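Local coordinates for KaiC domain-containing protein (PDB 2ZTS) that probably binds ATP, as other KaiC-like P-loop proteins do, and holds ADP and a magnesium ion at its nucleotide site, at residues Thr44-Gln49 against Ile203-Gln208; Pro145-Arg150 against Arg155-Val160; Gln208-Asn211 against Arg216-Leu219. One frame throughout, in Å; residues are numbered along the deposited sequence.

Interaction 1: residues Thr44-Gln49 against Ile203-Gln208; sequences TTFAAQ and IVLDLQ. With MG (magnesium ion), chain I; ADP (adenosine-5'-diphosphate), chain H.
Apolar contact between Phe46 on helix 43-58 and two branched side chains of strand 201-209 joins the first turns of a nucleotide-binding helix to the sheet beneath it. With CG anti to the backbone N (chi1 -172°), Phe46 sends its ring down toward the strand. The far end of the ring, CZ, lies 4.3 Å from CD1 of Ile203, while CB of Phe46 is 4.5 Å from CD1 of Leu205; Leu205 CD2 and Ile203 CD1 both come at the ring obliquely. Ile203 and Leu205 are alternate residues of the strand and so present their side chains on the same side of the sheet. The fit is loose but fully buried, and Leu35 of the central strand 32-36 packs against all three residues, with Phe19 meeting the Phe46 ring edge-to-face.

This is the strand-loop-helix construction of a P-loop (Walker A) nucleotide-binding fold, in which one side of the helix rests on the sheet and its N-terminal end receives the phosphates.

Hydrogen bonds hold ADP there. The backbone N of Thr44 reaches O3B of the beta-phosphate at 3.1 Å in a nearly straight bond (166°), and O1A of the alpha-phosphate is gripped twice by Thr45, from N at 2.9 Å and from OG1 at 2.8 Å. The Thr45 hydroxyl stands beside its own backbone N, which lets both groups converge on one oxygen.

Metal coordination is the third kind of contact. The magnesium ion is bound by OG1 of Thr44 at 2.2 Å, by O3B of ADP at 2.0 Å and by four waters, making six ligands. Two of these waters donate onward to O2A and O2B of the nucleotide, and Asp142 hydrogen-bonds OG1 of Thr44 from the second shell.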
loop_
_atom_site.group_PDB
_atom_site.type_symbol
_atom_site.label_atom_id
_atom_site.label_comp_id
_atom_site.label_asym_id
_atom_site.label_seq_id
_atom_site.Cartn_x
_atom_site.Cartn_y
_atom_site.Cartn_z
ATOM N N THR C 44 4.701 -10.199 -26.602
ATOM C CA THR C 44 5.642 -10.949 -27.407
ATOM C C THR C 44 5.231 -11.124 -28.872
ATOM O O THR C 44 6.032 -10.910 -29.775
ATOM C CB THR C 44 5.911 -12.263 -26.711
ATOM O OG1 THR C 44 6.721 -11.988 -25.589
ATOM C CG2 THR C 44 6.795 -13.228 -27.537
ATOM N N THR C 45 3.983 -11.474 -29.076
ATOM C CA THR C 45 3.359 -11.676 -30.353
ATOM C C THR C 45 3.382 -10.438 -31.243
ATOM O O THR C 45 3.813 -10.483 -32.388
ATOM C CB THR C 45 1.916 -12.167 -30.106
ATOM O OG1 THR C 45 2.018 -13.467 -29.509
ATOM C CG2 THR C 45 1.174 -12.439 -31.395
ATOM N N PHE C 46 2.909 -9.342 -30.689
ATOM C CA PHE C 46 2.890 -8.023 -31.311
ATOM C C PHE C 46 4.338 -7.584 -31.690
ATOM O O PHE C 46 4.587 -7.191 -32.819
ATOM C CB PHE C 46 2.284 -7.096 -30.292
ATOM C CG PHE C 46 2.012 -5.742 -30.778
ATOM C CD1 PHE C 46 0.727 -5.325 -30.964
ATOM C CD2 PHE C 46 3.065 -4.871 -31.054
ATOM C CE1 PHE C 46 0.479 -4.053 -31.417
ATOM C CE2 PHE C 46 2.821 -3.575 -31.515
ATOM C CZ PHE C 46 1.549 -3.158 -31.686
ATOM N N ALA C 47 5.298 -7.735 -30.775
ATOM C CA ALA C 47 6.727 -7.452 -31.057
ATOM C C ALA C 47 7.349 -8.349 -32.140
ATOM O O ALA C 47 8.142 -7.862 -32.986
ATOM C CB ALA C 47 7.536 -7.549 -29.830
ATOM N N ALA C 48 6.936 -9.611 -32.179
ATOM C CA ALA C 48 7.451 -10.543 -33.149
ATOM C C ALA C 48 6.876 -10.216 -34.521
ATOM O O ALA C 48 7.597 -10.286 -35.519
ATOM C CB ALA C 48 7.152 -11.926 -32.767
ATOM N N GLN C 49 5.592 -9.874 -34.553
ATOM C CA GLN C 49 4.917 -9.529 -35.776
ATOM C C GLN C 49 5.578 -8.315 -36.432
ATOM O O GLN C 49 5.789 -8.279 -37.662
ATOM C CB GLN C 49 3.430 -9.257 -35.496
ATOM C CG GLN C 49 2.501 -9.454 -36.687
ATOM C CD GLN C 49 1.044 -9.598 -36.255
ATOM O OE1 GLN C 49 0.784 -10.153 -35.196
ATOM N NE2 GLN C 49 0.104 -9.055 -37.044
ATOM N N ILE C 203 2.144 2.016 -25.886
ATOM C CA ILE C 203 1.022 1.213 -26.309
ATOM C C ILE C 203 0.681 0.261 -25.154
ATOM O O ILE C 203 1.565 -0.464 -24.673
ATOM C CB ILE C 203 1.388 0.375 -27.589
ATOM C CG1 ILE C 203 1.788 1.323 -28.723
ATOM C CG2 ILE C 203 0.170 -0.411 -28.012
ATOM C CD1 ILE C 203 2.487 0.648 -29.860
ATOM N N VAL C 204 -0.599 0.249 -24.773
ATOM C CA VAL C 204 -1.133 -0.673 -23.765
ATOM C C VAL C 204 -1.977 -1.761 -24.391
ATOM O O VAL C 204 -2.867 -1.491 -25.157
ATOM C CB VAL C 204 -1.997 0.081 -22.721
ATOM C CG1 VAL C 204 -2.463 -0.846 -21.578
ATOM C CG2 VAL C 204 -1.255 1.280 -22.213
ATOM N N LEU C 205 -1.674 -2.992 -24.052
ATOM C CA LEU C 205 -2.443 -4.162 -24.359
ATOM C C LEU C 205 -3.096 -4.595 -23.082
ATOM O O LEU C 205 -2.444 -4.679 -22.061
ATOM C CB LEU C 205 -1.527 -5.277 -24.825
ATOM C CG LEU C 205 -0.669 -5.064 -26.069
ATOM C CD1 LEU C 205 -0.139 -6.363 -26.619
ATOM C CD2 LEU C 205 -1.407 -4.329 -27.152
ATOM N N ASP C 206 -4.372 -4.906 -23.142
ATOM C CA ASP C 206 -5.157 -5.220 -21.952
ATOM C C ASP C 206 -6.166 -6.334 -22.268
ATOM O O ASP C 206 -6.418 -6.656 -23.446
ATOM C CB ASP C 206 -5.942 -3.987 -21.496
ATOM C CG ASP C 206 -6.153 -3.951 -19.984
ATOM O OD1 ASP C 206 -5.741 -4.925 -19.281
ATOM O OD2 ASP C 206 -6.728 -2.972 -19.426
ATOM N N LEU C 207 -6.677 -6.932 -21.187
ATOM C CA LEU C 207 -7.797 -7.864 -21.198
ATOM C C LEU C 207 -8.818 -7.292 -20.265
ATOM O O LEU C 207 -8.537 -7.189 -19.059
ATOM C CB LEU C 207 -7.362 -9.193 -20.627
ATOM C CG LEU C 207 -6.383 -10.004 -21.420
ATOM C CD1 LEU C 207 -5.867 -11.172 -20.601
ATOM C CD2 LEU C 207 -7.041 -10.486 -22.670
ATOM N N GLN C 208 -9.975 -6.905 -20.804
ATOM C CA GLN C 208 -11.061 -6.378 -19.987
ATOM C C GLN C 208 -12.049 -7.475 -19.589
ATOM O O GLN C 208 -12.230 -8.439 -20.307
ATOM C CB GLN C 208 -11.823 -5.266 -20.717
ATOM C CG GLN C 208 -11.403 -3.846 -20.287
ATOM C CD GLN C 208 -12.404 -2.783 -20.719
ATOM O OE1 GLN C 208 -13.609 -2.879 -20.373
ATOM N NE2 GLN C 208 -11.928 -1.767 -21.466
HETATM MG MG MG I . 5.975 -12.408 -23.534
HETATM P PB ADP H . 2.670 -11.803 -23.350
HETATM O O1B ADP H . 1.973 -10.519 -23.213
HETATM O O2B ADP H . 2.725 -12.589 -22.034
HETATM O O3B ADP H . 4.112 -11.661 -23.957
HETATM P PA ADP H . 2.017 -13.462 -25.673
HETATM O O1A ADP H . 2.384 -12.605 -26.905
HETATM O O2A ADP H . 3.048 -14.518 -25.349
HETATM O O3A ADP H . 1.653 -12.563 -24.368
HETATM O "O5'" ADP H . 0.574 -14.040 -26.004
HETATM C "C5'" ADP H . 0.312 -15.403 -26.089
HETATM C "C4'" ADP H . -1.155 -15.659 -26.337
HETATM O "O4'" ADP H . -1.553 -15.630 -27.689
HETATM C "C3'" ADP H . -1.537 -17.016 -25.782
HETATM O "O3'" ADP H . -1.665 -16.878 -24.366
HETATM C "C2'" ADP H . -2.781 -17.342 -26.585
HETATM O "O2'" ADP H . -3.921 -16.788 -26.030
HETATM C "C1'" ADP H . -2.541 -16.638 -27.926
HETATM N N9 ADP H . -1.971 -17.523 -28.955
HETATM C C8 ADP H . -0.700 -18.085 -28.959
HETATM N N7 ADP H . -0.542 -18.801 -30.092
HETATM C C5 ADP H . -1.715 -18.745 -30.783
HETATM C C6 ADP H . -2.125 -19.286 -31.998
HETATM N N6 ADP H . -1.235 -19.804 -32.856
HETATM N N1 ADP H . -3.411 -18.999 -32.461
HETATM C C2 ADP H . -4.267 -18.193 -31.727
HETATM N N3 ADP H . -3.849 -17.640 -30.511
HETATM C C4 ADP H . -2.607 -17.924 -30.071
HETATM O O HOH W 1 5.322 -14.261 -24.268
HETATM O O HOH W 2 5.394 -12.391 -21.530
HETATM O O HOH W 3 7.720 -13.347 -23.094
HETATM O O HOH W 4 6.787 -10.540 -23.083
#

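Interaction 2: residues Pro145-Arg150 against Arg155-Val160; sequences PSIALR and RKIREV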
loop_
_atom_site.group_PDB
_atom_site.type_symbol
_atom_site.label_atom_id
_atom_site.label_comp_id
_atom_site.label_asym_id
_atom_site.label_seq_id
_atom_site.Cartn_x
_atom_site.Cartn_y
_atom_site.Cartn_z
ATOM N N PRO C 145 11.629 -6.459 -17.814
ATOM C CA PRO C 145 11.686 -7.288 -16.583
ATOM C C PRO C 145 12.627 -8.500 -16.725
ATOM O O PRO C 145 13.211 -8.865 -15.748
ATOM C CB PRO C 145 10.247 -7.782 -16.413
ATOM C CG PRO C 145 9.412 -6.837 -17.181
ATOM C CD PRO C 145 10.255 -6.318 -18.341
ATOM N N SER C 146 12.778 -9.074 -17.922
ATOM C CA SER C 146 13.624 -10.232 -18.128
ATOM C C SER C 146 15.089 -9.835 -17.870
ATOM O O SER C 146 15.871 -10.644 -17.299
ATOM C CB SER C 146 13.439 -10.855 -19.526
ATOM O OG SER C 146 13.994 -10.028 -20.620
ATOM N N ILE C 147 15.453 -8.599 -18.240
ATOM C CA ILE C 147 16.774 -8.070 -17.960
ATOM C C ILE C 147 16.922 -7.834 -16.451
ATOM O O ILE C 147 17.898 -8.207 -15.837
ATOM C CB ILE C 147 17.064 -6.743 -18.705
ATOM C CG1 ILE C 147 17.026 -6.912 -20.234
ATOM C CG2 ILE C 147 18.379 -6.165 -18.222
ATOM C CD1 ILE C 147 17.101 -5.559 -20.994
ATOM N N ALA C 148 15.979 -7.132 -15.877
ATOM C CA ALA C 148 16.064 -6.747 -14.504
ATOM C C ALA C 148 16.173 -7.944 -13.587
ATOM O O ALA C 148 16.964 -7.913 -12.628
ATOM C CB ALA C 148 14.824 -5.862 -14.096
ATOM N N LEU C 149 15.377 -8.978 -13.857
ATOM C CA LEU C 149 15.383 -10.153 -12.991
ATOM C C LEU C 149 16.708 -10.867 -13.035
ATOM O O LEU C 149 16.979 -11.633 -12.135
ATOM C CB LEU C 149 14.279 -11.137 -13.355
ATOM C CG LEU C 149 12.876 -10.526 -13.084
ATOM C CD1 LEU C 149 11.825 -11.359 -13.744
ATOM C CD2 LEU C 149 12.638 -10.390 -11.553
ATOM N N ARG C 150 17.523 -10.634 -14.071
ATOM C CA ARG C 150 18.857 -11.278 -14.163
ATOM C C ARG C 150 19.995 -10.511 -13.544
ATOM O O ARG C 150 21.123 -11.002 -13.472
ATOM C CB ARG C 150 19.200 -11.665 -15.618
ATOM C CG ARG C 150 18.460 -12.861 -16.082
ATOM C CD ARG C 150 18.396 -13.106 -17.629
ATOM N NE ARG C 150 17.767 -14.414 -17.878
ATOM C CZ ARG C 150 16.438 -14.664 -17.882
ATOM N NH1 ARG C 150 15.551 -13.684 -17.701
ATOM N NH2 ARG C 150 15.985 -15.912 -18.111
ATOM N N ARG C 155 16.723 -3.622 -8.685
ATOM C CA ARG C 155 16.593 -2.172 -8.798
ATOM C C ARG C 155 17.661 -1.399 -9.640
ATOM O O ARG C 155 17.432 -0.274 -9.951
ATOM C CB ARG C 155 16.508 -1.538 -7.436
ATOM C CG ARG C 155 17.842 -1.460 -6.655
ATOM C CD ARG C 155 17.588 -1.151 -5.146
ATOM N NE ARG C 155 18.717 -0.468 -4.516
ATOM C CZ ARG C 155 18.718 0.777 -3.974
ATOM N NH1 ARG C 155 17.628 1.564 -3.961
ATOM N NH2 ARG C 155 19.858 1.229 -3.427
ATOM N N LYS C 156 18.777 -2.006 -10.006
ATOM C CA LYS C 156 19.740 -1.382 -10.923
ATOM C C LYS C 156 19.238 -1.321 -12.358
ATOM O O LYS C 156 19.910 -0.835 -13.230
ATOM C CB LYS C 156 21.105 -2.096 -10.901
ATOM C CG LYS C 156 21.739 -2.334 -9.480
ATOM C CD LYS C 156 22.184 -1.051 -8.767
ATOM C CE LYS C 156 23.681 -0.958 -8.589
ATOM N NZ LYS C 156 24.121 0.507 -8.815
ATOM N N ILE C 157 18.035 -1.825 -12.610
ATOM C CA ILE C 157 17.383 -1.634 -13.849
ATOM C C ILE C 157 17.321 -0.149 -14.160
ATOM O O ILE C 157 17.366 0.243 -15.312
ATOM C CB ILE C 157 15.968 -2.279 -13.823
ATOM C CG1 ILE C 157 15.378 -2.383 -15.247
ATOM C CG2 ILE C 157 15.046 -1.497 -12.897
ATOM C CD1 ILE C 157 16.219 -3.071 -16.334
ATOM N N ARG C 158 17.260 0.682 -13.129
ATOM C CA ARG C 158 17.273 2.123 -13.323
ATOM C C ARG C 158 18.525 2.548 -14.160
ATOM O O ARG C 158 18.392 3.138 -15.220
ATOM C CB ARG C 158 17.253 2.809 -11.982
ATOM C CG ARG C 158 17.297 4.303 -12.062
ATOM C CD ARG C 158 16.917 4.996 -10.750
ATOM N NE ARG C 158 17.929 4.777 -9.727
ATOM C CZ ARG C 158 18.920 5.607 -9.429
ATOM N NH1 ARG C 158 19.057 6.763 -10.080
ATOM N NH2 ARG C 158 19.779 5.285 -8.467
ATOM N N GLU C 159 19.719 2.151 -13.700
ATOM C CA GLU C 159 20.999 2.504 -14.344
ATOM C C GLU C 159 21.107 1.824 -15.671
ATOM O O GLU C 159 21.516 2.427 -16.652
ATOM C CB GLU C 159 22.174 2.157 -13.414
ATOM C CG GLU C 159 22.316 3.111 -12.219
ATOM C CD GLU C 159 21.625 2.582 -10.928
ATOM O OE1 GLU C 159 20.525 1.915 -10.994
ATOM O OE2 GLU C 159 22.178 2.842 -9.823
ATOM N N VAL C 160 20.620 0.579 -15.756
ATOM C CA VAL C 160 20.614 -0.145 -17.019
ATOM C C VAL C 160 19.708 0.524 -18.053
ATOM O O VAL C 160 20.073 0.655 -19.239
ATOM C CB VAL C 160 20.261 -1.618 -16.825
ATOM C CG1 VAL C 160 20.155 -2.338 -18.121
ATOM C CG2 VAL C 160 21.300 -2.337 -15.879
#
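Ala148 and Ile157 form the tight part of this contact, where the short helix 144-149 meets the start of helix 157-171 across a brief connection. Their CA atoms approach to 5.3 Å, consistent with the small side chain of Ala148. CB of Ala148 sits 3.7 Å from CG1 of Ile157, and this methyl is nearly as close to CB and CD1 of Ile157, so it lies alongside the longer branch of the isoleucine. That branch runs anti to the backbone N of Ile157 (chi1 -166°), which carries it toward the neighbouring helix.

Packing is slacker at Ile147. Its CG2 methyl faces two partners one helical turn apart, CD1 of Ile157 and CG1 of Val160, each 4.2 Å away. All four of these side chains are buried, and helix 120-134 closes the patch further, with Phe123 against Ile147 and Val120 against Val160.

The polar side of the second helix looks elsewhere. Exposed Lys156 pairs with Glu159 on the solvent side, NZ lying 3.2 Å from OE2 and meeting it from above the carboxylate plane, while Arg158 adds a long charge interaction with the same oxygen, which lies well out of its guanidinium plane. Arg158 also donates to backbone carbonyls of Leu149, Leu151 and Glu152 of a neighbouring subunit. In segment 145-150, Arg150 folds back and gives NH1 to the carbonyl O of Ser146 at 3.1 Å, edge-on in the guanidinium plane.

An apolar seam thus joins two consecutive helices linked by a short loop, on the P-loop domain, after strand 138-142, which ends in the magnesium-site residue Asp142.

Interaction 3: residues Gln208-Asn211 against Arg216-Leu219; sequences QEKN and RYVL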
loop_
_atom_site.group_PDB
_atom_site.type_symbol
_atom_site.label_atom_id
_atom_site.label_comp_id
_atom_site.label_asym_id
_atom_site.label_seq_id
_atom_site.Cartn_x
_atom_site.Cartn_y
_atom_site.Cartn_z
ATOM N N GLN C 208 -9.975 -6.905 -20.804
ATOM C CA GLN C 208 -11.061 -6.378 -19.987
ATOM C C GLN C 208 -12.049 -7.475 -19.589
ATOM O O GLN C 208 -12.230 -8.439 -20.307
ATOM C CB GLN C 208 -11.823 -5.266 -20.717
ATOM C CG GLN C 208 -11.403 -3.846 -20.287
ATOM C CD GLN C 208 -12.404 -2.783 -20.719
ATOM O OE1 GLN C 208 -13.609 -2.879 -20.373
ATOM N NE2 GLN C 208 -11.928 -1.767 -21.466
ATOM N N GLU C 209 -12.705 -7.282 -18.450
ATOM C CA GLU C 209 -13.576 -8.304 -17.863
ATOM C C GLU C 209 -15.009 -7.957 -18.244
ATOM O O GLU C 209 -15.520 -6.965 -17.762
ATOM C CB GLU C 209 -13.400 -8.335 -16.315
ATOM C CG GLU C 209 -12.310 -9.295 -15.785
ATOM C CD GLU C 209 -12.379 -9.571 -14.270
ATOM O OE1 GLU C 209 -13.491 -9.753 -13.717
ATOM O OE2 GLU C 209 -11.307 -9.615 -13.618
ATOM N N LYS C 210 -15.631 -8.740 -19.123
ATOM C CA LYS C 210 -17.025 -8.513 -19.513
ATOM C C LYS C 210 -17.645 -9.785 -20.126
ATOM O O LYS C 210 -17.327 -10.110 -21.271
ATOM C CB LYS C 210 -17.148 -7.327 -20.534
ATOM C CG LYS C 210 -18.055 -6.115 -20.064
ATOM C CD LYS C 210 -18.091 -4.816 -21.006
ATOM C CE LYS C 210 -16.794 -4.516 -21.845
ATOM N NZ LYS C 210 -15.504 -4.285 -21.076
ATOM N N ASN C 211 -18.519 -10.538 -19.445
ATOM C CA ASN C 211 -18.843 -10.488 -18.016
ATOM C C ASN C 211 -18.379 -11.800 -17.325
ATOM O O ASN C 211 -18.122 -11.811 -16.117
ATOM C CB ASN C 211 -20.357 -10.259 -17.792
ATOM C CG ASN C 211 -21.230 -10.604 -19.036
ATOM O OD1 ASN C 211 -22.133 -9.827 -19.418
ATOM N ND2 ASN C 211 -20.981 -11.778 -19.645
ATOM N N ARG C 216 -9.664 -8.755 -25.713
ATOM C CA ARG C 216 -8.412 -8.013 -25.834
ATOM C C ARG C 216 -8.622 -6.620 -26.394
ATOM O O ARG C 216 -9.380 -6.420 -27.348
ATOM C CB ARG C 216 -7.449 -8.766 -26.712
ATOM C CG ARG C 216 -7.258 -10.199 -26.326
ATOM C CD ARG C 216 -6.158 -10.763 -27.171
ATOM N NE ARG C 216 -5.883 -12.147 -26.933
ATOM C CZ ARG C 216 -5.172 -12.603 -25.903
ATOM N NH1 ARG C 216 -4.645 -11.760 -25.014
ATOM N NH2 ARG C 216 -4.965 -13.902 -25.795
ATOM N N TYR C 217 -7.954 -5.666 -25.777
ATOM C CA TYR C 217 -8.003 -4.280 -26.199
ATOM C C TYR C 217 -6.576 -3.732 -26.367
ATOM O O TYR C 217 -5.692 -4.101 -25.654
ATOM C CB TYR C 217 -8.825 -3.449 -25.196
ATOM C CG TYR C 217 -10.301 -3.802 -25.169
ATOM C CD1 TYR C 217 -11.189 -3.369 -26.178
ATOM C CD2 TYR C 217 -10.836 -4.569 -24.116
ATOM C CE1 TYR C 217 -12.591 -3.706 -26.128
ATOM C CE2 TYR C 217 -12.231 -4.913 -24.065
ATOM C CZ TYR C 217 -13.090 -4.492 -25.068
ATOM O OH TYR C 217 -14.428 -4.870 -24.968
ATOM N N VAL C 218 -6.379 -2.879 -27.360
ATOM C CA VAL C 218 -5.181 -2.023 -27.487
ATOM C C VAL C 218 -5.555 -0.554 -27.380
ATOM O O VAL C 218 -6.613 -0.119 -27.848
ATOM C CB VAL C 218 -4.413 -2.309 -28.796
ATOM C CG1 VAL C 218 -5.313 -2.101 -30.029
ATOM C CG2 VAL C 218 -3.215 -1.447 -28.923
ATOM N N LEU C 219 -4.680 0.217 -26.752
ATOM C CA LEU C 219 -4.848 1.652 -26.655
ATOM C C LEU C 219 -3.480 2.312 -26.896
ATOM O O LEU C 219 -2.437 1.856 -26.378
ATOM C CB LEU C 219 -5.357 1.944 -25.287
ATOM C CG LEU C 219 -5.504 3.328 -24.717
ATOM C CD1 LEU C 219 -6.574 4.060 -25.418
ATOM C CD2 LEU C 219 -5.874 3.136 -23.250
#
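Tyr217 sets its ring beside Gln208, with CG next to its own backbone N (chi1 -67°), while Gln208, extended beyond CG (chi2 -164°), runs across that ring at about a right angle. The closest touch is near the root of the glutamine, where CB comes to 3.4 Å from CE2 of Tyr217. Further out, the chain continues past the same two ring atoms, CD2 and CE2: CG of Gln208 is 3.9 Å from CD2 of Tyr217, and NE2 of Gln208 is 4.0 Å from CD2 of Tyr217. Only this NE2 end of the amide stands over the ring, near CD2, with the planes 34° apart.

Lys210, bent in the outer part of its chain, reaches the phenol end instead, its CE lying 3.9 Å from OH of Tyr217. An alanine in place of Gln208 would keep the CB contact but would probably strip NE2 from part of one ring face and leave the ring less restrained.

Arg216 points to the other side of the strand, where it touches ADP and hydrogen-bonds the carbonyl O of Gly40 in the phosphate-binding loop. Backbone bonds of Gln208 with Lys215, and of Tyr217 with Asp206, define the pairing. Such alternation, with aromatic packing on one face and a nucleotide-pocket residue on the other, belongs here to the end of an antiparallel beta hairpin formed by strands 201-209 and 214-223.

In the fold
Interactions 1 and 3 share strand 201-209 and meet at Gln208, their centres 12 Å apart. Backbone pairing (Asp206 N to Tyr217 O, 2.9 Å) and side-chain packing (Ile203 CG2 to Val218 CG2, 3.7 Å) tie them together. Both serve the ADP pocket, interaction 1 through Thr44 and Thr45, interaction 3 through Arg216, while Lys222 and Met223 of a neighbouring subunit also hydrogen-bond the nucleotide. Interaction 2 falls between the two segments of interaction 1 in sequence but stands apart in space, its centre 21 Å from that of interaction 1 and 29 Å from that of interaction 3. The Ile147 side chain is about 13 Å from a magnesium ion.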